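Local atomic coordinates of dITP/XTP pyrophosphatase (Mycobacteroides abscessus, PDB entry 6WWD), a protein that probably hydrolyses non-canonical purine nucleoside triphosphates such as XTP, dITP and ITP to their monophosphates and diphosphate, cleansing the nucleotide pool. Residues Arg90-Gly93 with Ala99-Thr102. Sequence-based numbering, arbitrary orientation.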
ATOM      1  N   ARG D  90      20.700   5.931   3.947  1.00 17.47           N
ATOM      2  CA  ARG D  90      20.824   6.843   5.072  1.00 19.17           C
ATOM      3  C   ARG D  90      19.851   6.461   6.183  1.00 17.44           C
ATOM      4  O   ARG D  90      19.292   7.316   6.876  1.00 17.40           O
ATOM      5  CB  ARG D  90      20.633   8.291   4.615  1.00 19.80           C
ATOM      6  CG  ARG D  90      19.288   8.623   3.975  1.00 22.50           C
ATOM      7  CD  ARG D  90      19.306  10.035   3.391  1.00 27.22           C
ATOM      8  NE  ARG D  90      17.973  10.613   3.208  1.00 28.54           N
ATOM      9  CZ  ARG D  90      17.147  10.340   2.192  1.00 36.08           C
ATOM     10  NH1 ARG D  90      17.492   9.460   1.247  1.00 30.38           N
ATOM     11  NH2 ARG D  90      15.959  10.940   2.121  1.00 27.53           N
ATOM     12  N   TRP D  91      19.651   5.154   6.374  1.00 14.55           N
ATOM     13  CA  TRP D  91      18.603   4.678   7.275  1.00 12.99           C
ATOM     14  C   TRP D  91      18.841   5.116   8.723  1.00 15.55           C
ATOM     15  O   TRP D  91      17.888   5.458   9.439  1.00 13.35           O
ATOM     16  CB  TRP D  91      18.482   3.151   7.177  1.00 12.53           C
ATOM     17  CG  TRP D  91      17.276   2.634   7.932  1.00 13.59           C
ATOM     18  CD1 TRP D  91      17.270   1.716   8.939  1.00 12.51           C
ATOM     19  CD2 TRP D  91      15.916   3.061   7.768  1.00 10.84           C
ATOM     20  NE1 TRP D  91      15.989   1.526   9.398  1.00 11.28           N
ATOM     21  CE2 TRP D  91      15.138   2.341   8.696  1.00 12.16           C
ATOM     22  CE3 TRP D  91      15.281   3.966   6.911  1.00 10.25           C
ATOM     23  CZ2 TRP D  91      13.750   2.508   8.805  1.00  9.97           C
ATOM     24  CZ3 TRP D  91      13.904   4.128   7.018  1.00 10.66           C
ATOM     25  CH2 TRP D  91      13.156   3.398   7.960  1.00 10.44           C
ATOM     26  N   SER D  92      20.109   5.129   9.166  1.00 15.09           N
ATOM     27  CA  SER D  92      20.478   5.596  10.497  1.00 17.07           C
ATOM     28  C   SER D  92      20.479   7.112  10.603  1.00 18.05           C
ATOM     29  O   SER D  92      20.785   7.645  11.667  1.00 21.79           O
ATOM     30  CB  SER D  92      21.850   5.048  10.888  1.00 18.98           C
ATOM     31  OG  SER D  92      22.835   5.532   9.996  1.00 27.89           O
ATOM     32  N   GLY D  93      20.154   7.809   9.530  1.00 17.91           N
ATOM     33  CA  GLY D  93      20.098   9.252   9.484  1.00 19.68           C
ATOM     34  C   GLY D  93      21.233   9.922   8.765  1.00 29.21           C
ATOM     35  O   GLY D  93      21.110  11.109   8.435  1.00 35.89           O
ATOM     36  N   ALA D  99      27.589   0.490   8.389  1.00 25.06           N
ATOM     37  CA  ALA D  99      27.570  -0.302   9.613  1.00 26.34           C
ATOM     38  C   ALA D  99      26.475   0.175  10.554  1.00 26.53           C
ATOM     39  O   ALA D  99      25.776  -0.643  11.161  1.00 27.76           O
ATOM     40  CB  ALA D  99      28.941  -0.247  10.295  1.00 28.11           C
ATOM     41  N   ALA D 100      26.276   1.499  10.650  1.00 22.83           N
ATOM     42  CA  ALA D 100      25.218   2.033  11.506  1.00 21.38           C
ATOM     43  C   ALA D 100      23.829   1.745  10.931  1.00 22.03           C
ATOM     44  O   ALA D 100      22.885   1.498  11.688  1.00 19.67           O
ATOM     45  CB  ALA D 100      25.411   3.537  11.720  1.00 23.51           C
ATOM     46  N   ASN D 101      23.671   1.811   9.602  1.00 18.74           N
ATOM     47  CA  ASN D 101      22.378   1.471   8.998  1.00 18.79           C
ATOM     48  C   ASN D 101      22.001   0.030   9.328  1.00 17.87           C
ATOM     49  O   ASN D 101      20.872  -0.259   9.735  1.00 14.10           O
ATOM     50  CB  ASN D 101      22.426   1.668   7.472  1.00 17.18           C
ATOM     51  CG  ASN D 101      22.659   3.113   7.073  1.00 20.38           C
ATOM     52  OD1 ASN D 101      22.479   4.028   7.876  1.00 17.61           O
ATOM     53  ND2 ASN D 101      23.044   3.327   5.814  1.00 19.45           N
ATOM     54  N   THR D 102      22.959  -0.881   9.172  1.00 17.22           N
ATOM     55  CA  THR D 102      22.730  -2.302   9.415  1.00 19.02           C
ATOM     56  C   THR D 102      22.444  -2.581  10.889  1.00 20.56           C
ATOM     57  O   THR D 102      21.537  -3.355  11.214  1.00 17.39           O
ATOM     58  CB  THR D 102      23.948  -3.097   8.922  1.00 20.95           C
ATOM     59  OG1 THR D 102      23.924  -3.142   7.489  1.00 23.62           O
ATOM     60  CG2 THR D 102      23.986  -4.515   9.496  1.00 18.38           C
TER
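With chi1 at -64°, Asn101 sets its CG beside its own backbone N and carries the amide out from helix 98-108 to Ser92, whose OG sits between its own backbone N and carbonyl carbon, close enough to its own N-H for both to face OD1. Ser92 is the third residue of a type I beta turn, Arg90 to Gly93, closed by Gly93 N to Arg90 O (2.8 Å). This turn belongs to the loop between strand 84-85 and helix 98-108 in this HAM1-family pyrophosphatase. Asn101 OD1 accepts two bonds from one residue: Ser92 N at 2.9 Å, a nearly straight bond (163°) whose donor stands above the carbonyl plane, and Ser92 OG, which lies only 19° out of that plane. Asparagine suits the place because its amide is two-sided: while OD1 takes both donors, ND2 makes a weak bond to Ala89 O, and together they help to set the rotation of the amide. Serine is short enough to offer hydroxyl and backbone NH to one oxygen. Small Ala100 lets the helix come close, its CB 3.7 Å from Ser92 OG. The indole of Trp91 leads away from the helix segment and packs on Tyr157, a predicted substrate-binding residue; its NE1 hydrogen-bonds to Gln108 OE1 of the same chain. It also meets Trp91 of the second subunit, which places the turn at that interface. The indole edge lies near Asn101 O, while the tightest link joins Ser92 OG to Asn101 OD1 at 2.6 Å.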